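Local coordinates for protein phosphoribosylformylglycinamidine synthase 2 (Thermus thermophilus, PDB 3VIU) that belongs to the AIR synthase related (PurM-like) family, carrying two N-terminal and two C-terminal domains of that family in one chain that binds ADP and magnesium, at residues 165-170 with 447-452; 395-400 with 581-586; 431-436 with 545-550; 508-513 with 594-599; 628-633 with 660-665. All coordinates share one frame; numbering follows the deposited sequence.

Contact 1: residues 165-170 with 447-452; sequences EGYREN and VDQNPR
Y167 lays one edge of its phenol ring against P451. CB of P451 lies near the ring plane, 3.5 Å from Y167 OH and 3.9 Å from Y167 CE2. The two side chains cross at about a right angle. With chi1 at -62°, CG of Y167 stands beside the backbone N, and the ring extends across to the other segment. Q449 approaches from the opposite direction, with its amide plane 84° from the ring. No hydrogen bond crosses between the segments. The buried hydroxyl of Y167 instead pairs with T538 OG1. A backbone bond from R168 N to E165 O (3.2 Å) closes the short 3-10 turn that carries Y167. The contact joins the two N-terminal domains of the AIR synthase type. Residues 165-170 form the loop between strands 156-163 and 172-182. Residues 447-452 lead from strand 441-448, with N450 at the N-cap, into helix 451-456, and strand 538-548 supplies T538 alongside.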
# COMPACT_ATOMS: atom_id res chain seq x y z
N GLU A 165 -7.17 12.01 14.75
CA GLU A 165 -6.99 11.93 16.20
C GLU A 165 -6.44 10.59 16.67
O GLU A 165 -5.56 10.55 17.53
CB GLU A 165 -8.35 12.23 16.86
CG GLU A 165 -8.57 11.69 18.27
CD GLU A 165 -9.02 10.23 18.31
OE1 GLU A 165 -9.97 9.87 17.58
OE2 GLU A 165 -8.42 9.45 19.08
N GLY A 166 -6.93 9.51 16.08
CA GLY A 166 -6.48 8.18 16.48
C GLY A 166 -5.04 7.82 16.15
O GLY A 166 -4.55 6.77 16.57
N TYR A 167 -4.35 8.69 15.42
CA TYR A 167 -2.98 8.41 15.04
C TYR A 167 -1.98 9.29 15.77
O TYR A 167 -0.78 9.22 15.49
CB TYR A 167 -2.81 8.61 13.52
CG TYR A 167 -3.65 7.69 12.65
CD1 TYR A 167 -3.42 6.32 12.61
CD2 TYR A 167 -4.66 8.21 11.84
CE1 TYR A 167 -4.17 5.48 11.77
CE2 TYR A 167 -5.41 7.39 10.99
CZ TYR A 167 -5.16 6.03 10.96
OH TYR A 167 -5.90 5.24 10.11
N ARG A 168 -2.46 10.11 16.69
CA ARG A 168 -1.59 11.00 17.45
C ARG A 168 -0.38 10.25 18.04
O ARG A 168 0.75 10.65 17.83
CB ARG A 168 -2.37 11.68 18.58
CG ARG A 168 -1.63 12.83 19.27
CD ARG A 168 -2.26 13.18 20.62
NE ARG A 168 -3.72 13.21 20.56
CZ ARG A 168 -4.42 14.11 19.87
NH1 ARG A 168 -5.75 14.06 19.86
NH2 ARG A 168 -3.79 15.06 19.21
N GLU A 169 -0.64 9.16 18.76
CA GLU A 169 0.44 8.37 19.38
C GLU A 169 1.17 7.41 18.47
O GLU A 169 2.37 7.20 18.61
CB GLU A 169 -0.09 7.58 20.58
CG GLU A 169 -0.08 8.36 21.86
CD GLU A 169 -0.80 9.68 21.71
OE1 GLU A 169 -1.99 9.66 21.34
OE2 GLU A 169 -0.17 10.72 21.96
N ASN A 170 0.45 6.81 17.53
CA ASN A 170 1.08 5.87 16.63
C ASN A 170 0.83 6.23 15.17
O ASN A 170 -0.19 5.84 14.59
CB ASN A 170 0.56 4.45 16.90
CG ASN A 170 0.73 4.04 18.36
OD1 ASN A 170 0.05 4.56 19.25
ND2 ASN A 170 1.64 3.11 18.61
N VAL A 447 -4.00 3.35 -3.81
CA VAL A 447 -4.05 2.78 -2.47
C VAL A 447 -5.08 3.61 -1.70
O VAL A 447 -5.07 4.83 -1.77
CB VAL A 447 -2.68 2.86 -1.77
CG1 VAL A 447 -2.13 4.27 -1.84
CG2 VAL A 447 -2.80 2.43 -0.33
N ASP A 448 -5.99 2.95 -0.98
CA ASP A 448 -7.02 3.67 -0.22
C ASP A 448 -7.40 3.04 1.11
O ASP A 448 -7.12 1.87 1.37
CB ASP A 448 -8.34 3.76 -1.00
CG ASP A 448 -8.28 4.69 -2.19
OD1 ASP A 448 -8.31 4.17 -3.33
OD2 ASP A 448 -8.22 5.94 -2.00
N GLN A 449 -8.07 3.85 1.92
CA GLN A 449 -8.65 3.48 3.21
C GLN A 449 -9.10 4.76 3.88
O GLN A 449 -8.42 5.80 3.82
CB GLN A 449 -7.70 2.66 4.11
CG GLN A 449 -6.81 3.42 5.05
CD GLN A 449 -7.51 3.96 6.29
OE1 GLN A 449 -8.20 3.23 7.01
NE2 GLN A 449 -7.30 5.23 6.55
N ASN A 450 -10.28 4.68 4.49
CA ASN A 450 -10.91 5.79 5.18
C ASN A 450 -10.94 5.46 6.68
O ASN A 450 -11.68 4.59 7.11
CB ASN A 450 -12.32 5.97 4.61
CG ASN A 450 -13.08 7.12 5.24
OD1 ASN A 450 -13.79 7.85 4.54
ND2 ASN A 450 -12.95 7.29 6.56
N PRO A 451 -10.13 6.16 7.48
CA PRO A 451 -10.08 5.91 8.93
C PRO A 451 -11.37 6.15 9.71
O PRO A 451 -11.62 5.47 10.71
CB PRO A 451 -8.95 6.81 9.40
CG PRO A 451 -8.99 7.93 8.43
CD PRO A 451 -9.21 7.24 7.11
N ARG A 452 -12.19 7.11 9.27
CA ARG A 452 -13.45 7.40 9.96
C ARG A 452 -14.39 6.21 9.84
O ARG A 452 -14.94 5.74 10.83
CB ARG A 452 -14.08 8.66 9.38
CG ARG A 452 -13.18 9.89 9.51
CD ARG A 452 -13.89 11.17 9.10
NE ARG A 452 -13.06 12.35 9.30
CZ ARG A 452 -12.56 12.75 10.47
NH1 ARG A 452 -12.80 12.05 11.57
NH2 ARG A 452 -11.83 13.85 10.55

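Contact 2: residues 395-400 with 581-586; sequences LRRLLA and YLLTGK
Two helix ends meet here, and the closest CA atoms are those of L398 and L582, 7.4 Å apart. R397 carries most of the contact. Its CB sits 3.7 Å from CD2 of L582. Further out, its chain bends at chi3 (67°) and the guanidinium swings across the leucine. L582 covers one face of that flat group, with its CD2 4.0 Å above the plane and offset toward the rim. L583 meets the end of the arginine at about a right angle, with CD2 4.0 Å from R397 NH1. This is apolar packing against a charged group, and no hydrogen bond joins the segments. The packing is helix on helix: the last turns of helix 391-399 rest on the end of helix 578-584, which belongs to the second C-terminal domain of the AIR synthase type. L398 adds a leucine-leucine contact, its CG 4.2 Å from CD2 of L582. L398 also rests on F654 and L404. Past the contact, G585 leaves the helix with positive phi (73°). T584 OG1 accepts from K586 N (3.0 Å), which makes an ST turn. Helix 391-399 also packs on helix 708-723 through L395 and L399.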
# COMPACT_ATOMS: atom_id res chain seq x y z
N LEU A 395 -18.70 24.09 1.17
CA LEU A 395 -17.82 23.57 0.12
C LEU A 395 -16.43 24.18 0.24
O LEU A 395 -15.43 23.49 0.08
CB LEU A 395 -18.41 23.85 -1.26
CG LEU A 395 -17.49 23.53 -2.45
CD1 LEU A 395 -17.10 22.06 -2.44
CD2 LEU A 395 -18.19 23.90 -3.75
N ARG A 396 -16.37 25.49 0.51
CA ARG A 396 -15.09 26.17 0.65
C ARG A 396 -14.36 25.65 1.89
O ARG A 396 -13.14 25.49 1.88
CB ARG A 396 -15.26 27.69 0.76
CG ARG A 396 -15.72 28.38 -0.54
CD ARG A 396 -15.47 29.90 -0.49
NE ARG A 396 -16.35 30.59 0.45
CZ ARG A 396 -17.53 31.10 0.13
NH1 ARG A 396 -17.99 31.01 -1.12
NH2 ARG A 396 -18.28 31.69 1.06
N ARG A 397 -15.11 25.38 2.95
CA ARG A 397 -14.49 24.89 4.18
C ARG A 397 -13.97 23.46 4.03
O ARG A 397 -12.95 23.10 4.62
CB ARG A 397 -15.48 24.98 5.35
CG ARG A 397 -15.75 26.42 5.81
CD ARG A 397 -16.95 26.52 6.73
NE ARG A 397 -16.77 25.86 8.02
CZ ARG A 397 -17.76 25.63 8.89
NH1 ARG A 397 -19.01 26.00 8.60
NH2 ARG A 397 -17.51 25.03 10.05
N LEU A 398 -14.67 22.65 3.22
CA LEU A 398 -14.25 21.27 2.98
C LEU A 398 -13.00 21.22 2.11
O LEU A 398 -12.09 20.43 2.36
CB LEU A 398 -15.37 20.47 2.30
CG LEU A 398 -16.49 19.97 3.21
CD1 LEU A 398 -17.60 19.36 2.37
CD2 LEU A 398 -15.93 18.96 4.21
N LEU A 399 -12.97 22.07 1.09
CA LEU A 399 -11.83 22.13 0.19
C LEU A 399 -10.59 22.54 0.98
O LEU A 399 -9.50 22.08 0.71
CB LEU A 399 -12.09 23.12 -0.95
CG LEU A 399 -13.02 22.66 -2.07
CD1 LEU A 399 -13.41 23.83 -2.93
CD2 LEU A 399 -12.34 21.59 -2.93
N ALA A 400 -10.79 23.40 1.98
CA ALA A 400 -9.69 23.89 2.82
C ALA A 400 -9.27 22.91 3.92
O ALA A 400 -8.30 23.17 4.64
CB ALA A 400 -10.06 25.23 3.43
N TYR A 581 -17.89 15.89 10.41
CA TYR A 581 -16.74 16.29 11.21
C TYR A 581 -16.53 17.79 11.19
O TYR A 581 -16.19 18.39 12.20
CB TYR A 581 -15.47 15.60 10.71
CG TYR A 581 -14.24 16.06 11.45
CD1 TYR A 581 -13.99 15.63 12.76
CD2 TYR A 581 -13.32 16.91 10.85
CE1 TYR A 581 -12.85 16.05 13.44
CE2 TYR A 581 -12.18 17.34 11.53
CZ TYR A 581 -11.95 16.90 12.82
OH TYR A 581 -10.83 17.31 13.50
N LEU A 582 -16.72 18.40 10.02
CA LEU A 582 -16.55 19.83 9.86
C LEU A 582 -17.58 20.62 10.65
O LEU A 582 -17.26 21.66 11.22
CB LEU A 582 -16.65 20.22 8.38
CG LEU A 582 -16.61 21.73 8.11
CD1 LEU A 582 -15.18 22.21 8.17
CD2 LEU A 582 -17.22 22.05 6.75
N LEU A 583 -18.81 20.13 10.69
CA LEU A 583 -19.89 20.82 11.39
C LEU A 583 -20.07 20.50 12.88
O LEU A 583 -20.63 21.31 13.63
CB LEU A 583 -21.21 20.60 10.65
CG LEU A 583 -21.23 21.11 9.20
CD1 LEU A 583 -22.55 20.71 8.54
CD2 LEU A 583 -21.05 22.63 9.18
N THR A 584 -19.62 19.33 13.33
CA THR A 584 -19.77 18.97 14.73
C THR A 584 -18.43 18.78 15.42
O THR A 584 -18.36 18.71 16.65
CB THR A 584 -20.56 17.66 14.90
OG1 THR A 584 -19.77 16.57 14.40
CG2 THR A 584 -21.88 17.74 14.15
N GLY A 585 -17.38 18.69 14.62
CA GLY A 585 -16.07 18.48 15.19
C GLY A 585 -15.94 17.04 15.67
O GLY A 585 -14.96 16.68 16.30
N LYS A 586 -16.94 16.22 15.36
CA LYS A 586 -16.91 14.84 15.81
C LYS A 586 -17.17 13.81 14.72
O LYS A 586 -17.53 14.16 13.59
CB LYS A 586 -17.92 14.67 16.96
CG LYS A 586 -17.68 15.69 18.09
CD LYS A 586 -18.42 15.35 19.38
CE LYS A 586 -19.91 15.62 19.30
NZ LYS A 586 -20.59 15.22 20.57

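Contact 3: residues 431-436 with 545-550; sequences AAVLWI and GVLEVD
V549 presses one methyl, CG2, against the five-membered ring of W435. The distance from V549 CG2 to W435 CD1 is 3.3 Å, which is tight for two carbons. The methyl reaches the indole obliquely, and the two side chains cross at about a right angle. A chi1 of 167° sets CG of W435 anti to the backbone N and helps bring CD1 of the indole to V549 CG2. A second, looser pair lies further along: CG1 of V433 is 4.4 Å from CD2 of L547. No hydrogen bond links the segments, because they are not adjacent strands. Strand 441-448 runs between strands 432-436 and 538-548 in the six-stranded mixed sheet of the second PurM-like N-terminal domain. The side chains therefore bridge over the middle strand. That strand makes backbone hydrogen bonds to both neighbours, L434 pairing with V443 and G545 with A444. On its other flank, strand 432-436 is held by backbone hydrogen bonds of W435 with A423 and V433 with L425. The indole NE1 is hydrogen-bonded to T439 O, which helps hold the ring. L425 also packs against V433 and W435. Beyond the looser pair, V476 touches V433 and A478 touches L547, both from the loop after helix 458-475.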
# COMPACT_ATOMS: atom_id res chain seq x y z
N ALA A 431 -6.41 7.30 -10.58
CA ALA A 431 -5.39 6.33 -10.23
C ALA A 431 -4.17 6.70 -11.04
O ALA A 431 -4.30 7.29 -12.11
CB ALA A 431 -5.85 4.91 -10.59
N ALA A 432 -2.99 6.40 -10.53
CA ALA A 432 -1.77 6.70 -11.26
C ALA A 432 -1.73 5.75 -12.44
O ALA A 432 -2.05 4.57 -12.31
CB ALA A 432 -0.56 6.49 -10.37
N VAL A 433 -1.35 6.26 -13.60
CA VAL A 433 -1.28 5.44 -14.81
C VAL A 433 0.12 5.48 -15.42
O VAL A 433 0.53 6.50 -15.96
CB VAL A 433 -2.28 5.93 -15.88
CG1 VAL A 433 -2.10 5.17 -17.19
CG2 VAL A 433 -3.70 5.76 -15.37
N LEU A 434 0.84 4.37 -15.31
CA LEU A 434 2.19 4.27 -15.85
C LEU A 434 2.16 3.62 -17.24
O LEU A 434 1.77 2.47 -17.38
CB LEU A 434 3.09 3.43 -14.93
CG LEU A 434 3.48 3.94 -13.54
CD1 LEU A 434 4.10 5.32 -13.65
CD2 LEU A 434 2.28 3.96 -12.63
N TRP A 435 2.58 4.38 -18.25
CA TRP A 435 2.61 3.88 -19.62
C TRP A 435 3.88 3.09 -19.90
O TRP A 435 4.98 3.52 -19.59
CB TRP A 435 2.50 5.06 -20.59
CG TRP A 435 2.82 4.75 -22.03
CD1 TRP A 435 2.42 3.65 -22.75
CD2 TRP A 435 3.54 5.58 -22.95
NE1 TRP A 435 2.84 3.76 -24.06
CE2 TRP A 435 3.53 4.93 -24.21
CE3 TRP A 435 4.19 6.81 -22.83
CZ2 TRP A 435 4.14 5.47 -25.34
CZ3 TRP A 435 4.80 7.36 -23.96
CH2 TRP A 435 4.77 6.68 -25.20
N ILE A 436 3.71 1.91 -20.49
CA ILE A 436 4.84 1.08 -20.84
C ILE A 436 5.22 1.44 -22.27
O ILE A 436 4.55 1.04 -23.22
CB ILE A 436 4.50 -0.40 -20.77
CG1 ILE A 436 4.10 -0.78 -19.35
CG2 ILE A 436 5.68 -1.23 -21.23
CD1 ILE A 436 3.58 -2.18 -19.22
N GLY A 545 -4.08 -2.52 -11.96
CA GLY A 545 -4.90 -2.92 -13.09
C GLY A 545 -4.20 -2.52 -14.38
O GLY A 545 -3.19 -1.82 -14.34
N VAL A 546 -4.73 -2.94 -15.52
CA VAL A 546 -4.13 -2.59 -16.79
C VAL A 546 -5.16 -2.04 -17.75
O VAL A 546 -6.36 -2.28 -17.58
CB VAL A 546 -3.44 -3.80 -17.44
CG1 VAL A 546 -4.45 -4.91 -17.68
CG2 VAL A 546 -2.78 -3.38 -18.74
N LEU A 547 -4.69 -1.30 -18.74
CA LEU A 547 -5.57 -0.71 -19.74
C LEU A 547 -4.76 -0.32 -20.96
O LEU A 547 -3.54 -0.45 -20.98
CB LEU A 547 -6.26 0.54 -19.17
CG LEU A 547 -5.37 1.76 -18.89
CD1 LEU A 547 -6.26 2.97 -18.65
CD2 LEU A 547 -4.47 1.52 -17.70
N GLU A 548 -5.44 0.13 -22.01
CA GLU A 548 -4.76 0.57 -23.21
C GLU A 548 -4.66 2.07 -23.03
O GLU A 548 -5.68 2.75 -22.93
CB GLU A 548 -5.57 0.26 -24.47
CG GLU A 548 -5.78 -1.23 -24.71
CD GLU A 548 -6.23 -1.53 -26.14
OE1 GLU A 548 -7.21 -0.91 -26.59
OE2 GLU A 548 -5.58 -2.39 -26.79
N VAL A 549 -3.44 2.57 -22.96
CA VAL A 549 -3.19 3.99 -22.77
C VAL A 549 -4.07 4.85 -23.67
O VAL A 549 -4.43 5.97 -23.32
CB VAL A 549 -1.72 4.31 -23.06
CG1 VAL A 549 -1.44 5.77 -22.80
CG2 VAL A 549 -0.84 3.44 -22.21
N ASP A 550 -4.43 4.31 -24.82
CA ASP A 550 -5.27 5.06 -25.75
C ASP A 550 -6.73 5.12 -25.33
O ASP A 550 -7.49 5.93 -25.86
CB ASP A 550 -5.17 4.46 -27.15
CG ASP A 550 -5.72 5.38 -28.20
OD1 ASP A 550 -5.15 6.48 -28.38
OD2 ASP A 550 -6.72 5.01 -28.85

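Contact 4: residues 508-513 with 594-599; sequences LKEASE and LDLGRE
E510 and A511 both touch L596. The contact is helix against helix start. Helix 495-515 belongs to the second PurM-like N-terminal domain, and helix 596-611 to the C-terminal domain that follows. Along the first segment, L508 faces the sheet of its own domain and packs on Y483 and L487. K509 pairs with the residue one turn on: its NZ is 3.3 Å from E513 OE2, a salt bridge. E510 comes next and is the first to meet the other segment. Its CG is 3.9 Å from CD1 of L596, and the same methyl lies 3.7 Å from E510 O. CG of E510 is anti to the backbone N (chi1 -174°). The extended chain brings CG beside the L596 methyl, while the two side chains cross at an oblique angle. The carboxylate makes a long, weak ion pair with R459. A511 follows, with its CA 4.1 Å from CD2 of L596. One branch of the leucine, CD1, meets E510 and the other, CD2, meets A511. S512 turns away, and its OG bonds to V517 O. M463 of helix 458-475 also touches E510 and L596. D595 is the N-cap of the second helix. Its OD1 accepts from R598 N (2.8 Å, 160° at the hydrogen), and the N-H comes from above the carboxylate, 63° out of its plane.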
# COMPACT_ATOMS: atom_id res chain seq x y z
N LEU A 508 -12.19 -7.42 3.90
CA LEU A 508 -11.46 -7.62 2.65
C LEU A 508 -11.97 -8.85 1.90
O LEU A 508 -12.23 -8.80 0.69
CB LEU A 508 -9.97 -7.78 2.95
CG LEU A 508 -9.05 -6.54 2.84
CD1 LEU A 508 -9.83 -5.25 3.01
CD2 LEU A 508 -7.95 -6.66 3.87
N LYS A 509 -12.13 -9.95 2.62
CA LYS A 509 -12.62 -11.19 2.05
C LYS A 509 -13.92 -10.94 1.29
O LYS A 509 -14.06 -11.29 0.12
CB LYS A 509 -12.86 -12.20 3.17
CG LYS A 509 -13.60 -13.46 2.74
CD LYS A 509 -14.09 -14.22 3.95
CE LYS A 509 -14.76 -15.54 3.56
NZ LYS A 509 -15.89 -15.38 2.59
N GLU A 510 -14.86 -10.31 1.98
CA GLU A 510 -16.16 -10.02 1.42
C GLU A 510 -16.11 -9.13 0.18
O GLU A 510 -16.80 -9.40 -0.80
CB GLU A 510 -17.06 -9.41 2.49
CG GLU A 510 -18.49 -9.20 2.07
CD GLU A 510 -19.40 -8.99 3.26
OE1 GLU A 510 -20.58 -8.63 3.05
OE2 GLU A 510 -18.94 -9.19 4.41
N ALA A 511 -15.29 -8.08 0.22
CA ALA A 511 -15.17 -7.19 -0.93
C ALA A 511 -14.44 -7.90 -2.06
O ALA A 511 -14.79 -7.77 -3.23
CB ALA A 511 -14.41 -5.93 -0.53
N SER A 512 -13.43 -8.67 -1.69
CA SER A 512 -12.64 -9.41 -2.65
C SER A 512 -13.48 -10.42 -3.42
O SER A 512 -13.37 -10.53 -4.64
CB SER A 512 -11.50 -10.14 -1.94
OG SER A 512 -10.76 -10.94 -2.84
N GLU A 513 -14.31 -11.17 -2.70
CA GLU A 513 -15.15 -12.18 -3.32
C GLU A 513 -16.18 -11.56 -4.25
O GLU A 513 -16.39 -12.03 -5.37
CB GLU A 513 -15.84 -13.01 -2.24
CG GLU A 513 -16.60 -14.21 -2.77
CD GLU A 513 -17.21 -15.06 -1.67
OE1 GLU A 513 -17.89 -16.07 -1.99
OE2 GLU A 513 -17.01 -14.72 -0.48
N LEU A 594 -22.68 -0.12 1.79
CA LEU A 594 -21.97 -0.48 0.58
C LEU A 594 -22.59 -1.74 -0.03
O LEU A 594 -22.55 -2.82 0.56
CB LEU A 594 -20.50 -0.71 0.90
CG LEU A 594 -19.56 -1.27 -0.17
CD1 LEU A 594 -19.66 -0.48 -1.48
CD2 LEU A 594 -18.13 -1.22 0.36
N ASP A 595 -23.18 -1.56 -1.21
CA ASP A 595 -23.82 -2.63 -1.96
C ASP A 595 -22.74 -3.09 -2.93
O ASP A 595 -22.48 -2.43 -3.94
CB ASP A 595 -25.03 -2.09 -2.74
CG ASP A 595 -25.73 -3.15 -3.59
OD1 ASP A 595 -25.04 -4.05 -4.11
OD2 ASP A 595 -26.97 -3.06 -3.75
N LEU A 596 -22.11 -4.21 -2.62
CA LEU A 596 -21.05 -4.73 -3.46
C LEU A 596 -21.54 -5.09 -4.85
O LEU A 596 -20.78 -5.01 -5.81
CB LEU A 596 -20.40 -5.92 -2.77
CG LEU A 596 -19.53 -5.42 -1.60
CD1 LEU A 596 -19.21 -6.54 -0.64
CD2 LEU A 596 -18.25 -4.78 -2.17
N GLY A 597 -22.81 -5.48 -4.97
CA GLY A 597 -23.34 -5.82 -6.28
C GLY A 597 -23.41 -4.59 -7.15
O GLY A 597 -23.04 -4.62 -8.33
N ARG A 598 -23.88 -3.49 -6.58
CA ARG A 598 -23.97 -2.24 -7.32
C ARG A 598 -22.55 -1.77 -7.67
O ARG A 598 -22.29 -1.39 -8.81
CB ARG A 598 -24.68 -1.18 -6.47
CG ARG A 598 -24.65 0.23 -7.07
CD ARG A 598 -25.41 0.30 -8.39
NE ARG A 598 -26.85 0.17 -8.19
CZ ARG A 598 -27.61 1.05 -7.55
NH1 ARG A 598 -27.07 2.14 -7.03
NH2 ARG A 598 -28.90 0.82 -7.40
N GLU A 599 -21.66 -1.82 -6.68
CA GLU A 599 -20.27 -1.40 -6.87
C GLU A 599 -19.63 -2.07 -8.08
O GLU A 599 -19.03 -1.40 -8.92
CB GLU A 599 -19.44 -1.71 -5.62
CG GLU A 599 -18.00 -1.21 -5.71
CD GLU A 599 -17.89 0.31 -5.78
OE1 GLU A 599 -17.18 0.82 -6.67
OE2 GLU A 599 -18.50 1.00 -4.94

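Contact 5: residues 628-633 with 660-665; sequences LALAEM and RVLFTV
L662 brings a single methyl, CD1, against A629, L630 and M633. This is helix-on-sheet packing within the second C-terminal domain of the AIR synthase type. Helix 625-634 packs on the seven-stranded mixed sheet, and strand 661-665 is the strand touched. The axes of the two short segments approach to 10.2 Å, with N-to-C directions 38° apart. The tight part is around that methyl. L662 CD1 is 3.5 Å from CD1 of L630, and the two leucines cross at about a right angle. M633, modelled as selenomethionine, brings SE to 3.7 Å from the same methyl. A629 adds its CB, 4.0 Å from L662 CD1. CG of L662 stands beside the backbone N (chi1 -67°), which aims the branch at the helix. The loose part lies further along the strand, and it too is buried. T664 also faces the helix, but its CG2 stays 5.0 Å from M633 CE, and its OG1 bonds to E562 OE2. V661 and F663 pack instead on helix 596-611, which places the strand between two helices. L662 also pairs by backbone with H619, whose neighbour D620 binds the magnesium ion. At the end of the M633 chain, which bends at chi3 (91°), CE lies 4.2 Å from L662 O.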
# COMPACT_ATOMS: atom_id res chain seq x y z
N LEU A 628 -18.00 18.35 -3.74
CA LEU A 628 -16.54 18.35 -3.68
C LEU A 628 -15.99 17.63 -4.91
O LEU A 628 -15.05 18.11 -5.54
CB LEU A 628 -16.04 17.67 -2.40
CG LEU A 628 -14.54 17.92 -2.26
CD1 LEU A 628 -14.29 18.76 -1.03
CD2 LEU A 628 -13.79 16.60 -2.19
N ALA A 629 -16.57 16.49 -5.27
CA ALA A 629 -16.12 15.75 -6.44
C ALA A 629 -16.16 16.67 -7.65
O ALA A 629 -15.22 16.76 -8.43
CB ALA A 629 -17.01 14.54 -6.68
N LEU A 630 -17.28 17.38 -7.78
CA LEU A 630 -17.51 18.32 -8.86
C LEU A 630 -16.41 19.38 -8.91
O LEU A 630 -15.85 19.66 -9.98
CB LEU A 630 -18.87 18.97 -8.68
CG LEU A 630 -19.95 18.88 -9.76
CD1 LEU A 630 -19.88 17.59 -10.55
CD2 LEU A 630 -21.29 19.00 -9.07
N ALA A 631 -16.07 19.96 -7.77
CA ALA A 631 -15.04 21.00 -7.73
C ALA A 631 -13.66 20.47 -8.14
O ALA A 631 -12.89 21.17 -8.80
CB ALA A 631 -14.98 21.64 -6.34
N GLU A 632 -13.34 19.25 -7.73
CA GLU A 632 -12.05 18.65 -8.07
C GLU A 632 -11.86 18.49 -9.57
O GLU A 632 -10.74 18.48 -10.05
CB GLU A 632 -11.89 17.29 -7.38
CG GLU A 632 -11.73 17.39 -5.86
CD GLU A 632 -11.58 16.04 -5.19
OE1 GLU A 632 -10.71 15.91 -4.30
OE2 GLU A 632 -12.34 15.11 -5.54
N MSE A 633 -12.96 18.38 -10.30
CA MSE A 633 -12.87 18.19 -11.74
C MSE A 633 -12.59 19.46 -12.52
O MSE A 633 -12.17 19.40 -13.67
CB MSE A 633 -14.15 17.52 -12.26
CG MSE A 633 -14.37 16.13 -11.70
SE MSE A 633 -16.08 15.37 -12.19
CE MSE A 633 -15.58 14.45 -13.82
N ARG A 660 -20.60 5.60 -6.75
CA ARG A 660 -21.08 6.75 -7.52
C ARG A 660 -19.96 7.33 -8.39
O ARG A 660 -18.87 7.62 -7.90
CB ARG A 660 -21.62 7.82 -6.57
CG ARG A 660 -22.73 7.30 -5.66
CD ARG A 660 -23.48 8.43 -4.97
NE ARG A 660 -22.64 9.16 -4.03
CZ ARG A 660 -22.96 10.33 -3.49
NH1 ARG A 660 -24.11 10.91 -3.80
NH2 ARG A 660 -22.14 10.92 -2.63
N VAL A 661 -20.24 7.49 -9.68
CA VAL A 661 -19.26 8.00 -10.64
C VAL A 661 -19.78 9.08 -11.59
O VAL A 661 -20.87 8.97 -12.16
CB VAL A 661 -18.70 6.86 -11.53
CG1 VAL A 661 -17.73 7.41 -12.56
CG2 VAL A 661 -18.00 5.82 -10.66
N LEU A 662 -18.97 10.12 -11.77
CA LEU A 662 -19.29 11.23 -12.66
C LEU A 662 -18.47 11.07 -13.94
O LEU A 662 -17.32 10.64 -13.90
CB LEU A 662 -18.91 12.56 -12.02
CG LEU A 662 -19.68 13.03 -10.78
CD1 LEU A 662 -18.99 14.25 -10.16
CD2 LEU A 662 -21.10 13.37 -11.20
N PHE A 663 -19.06 11.40 -15.09
CA PHE A 663 -18.34 11.33 -16.35
C PHE A 663 -19.02 12.19 -17.41
O PHE A 663 -20.18 12.55 -17.28
CB PHE A 663 -18.22 9.88 -16.84
CG PHE A 663 -19.48 9.31 -17.41
CD1 PHE A 663 -19.64 9.18 -18.78
CD2 PHE A 663 -20.51 8.90 -16.57
CE1 PHE A 663 -20.81 8.64 -19.31
CE2 PHE A 663 -21.68 8.37 -17.10
CZ PHE A 663 -21.82 8.24 -18.47
N THR A 664 -18.27 12.54 -18.45
CA THR A 664 -18.81 13.38 -19.50
C THR A 664 -18.75 12.69 -20.86
O THR A 664 -17.87 11.86 -21.12
CB THR A 664 -18.05 14.70 -19.60
OG1 THR A 664 -16.79 14.48 -20.24
CG2 THR A 664 -17.80 15.28 -18.22
N VAL A 665 -19.71 13.02 -21.72
CA VAL A 665 -19.78 12.44 -23.05
C VAL A 665 -19.91 13.58 -24.04
O VAL A 665 -20.32 14.68 -23.68
CB VAL A 665 -21.04 11.53 -23.22
CG1 VAL A 665 -21.00 10.40 -22.24
CG2 VAL A 665 -22.30 12.35 -23.02

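Overall arrangement
Contacts 1, 2 and 5 form a connected run. Contacts 1 and 2 touch where R452 NH2 lies 3.4 Å from Y581 CG, part of a cation-pi pair. Contacts 2 and 5 touch through leucines, L398 CB being 3.9 Å from L628 CD1. Contact 3 shares a sheet with contact 1, yet their nearest atoms are about 7 Å apart. Contacts 4 and 5 approach to about 5 Å without touching. Contact 5 lies close to the magnesium ion, the side chain of A629 being about 8 Å from it. Contact 1 is linked to that site through D448, which bonds N472, a magnesium ligand. The side chain of A511 in contact 4 is about 13 Å from ADP.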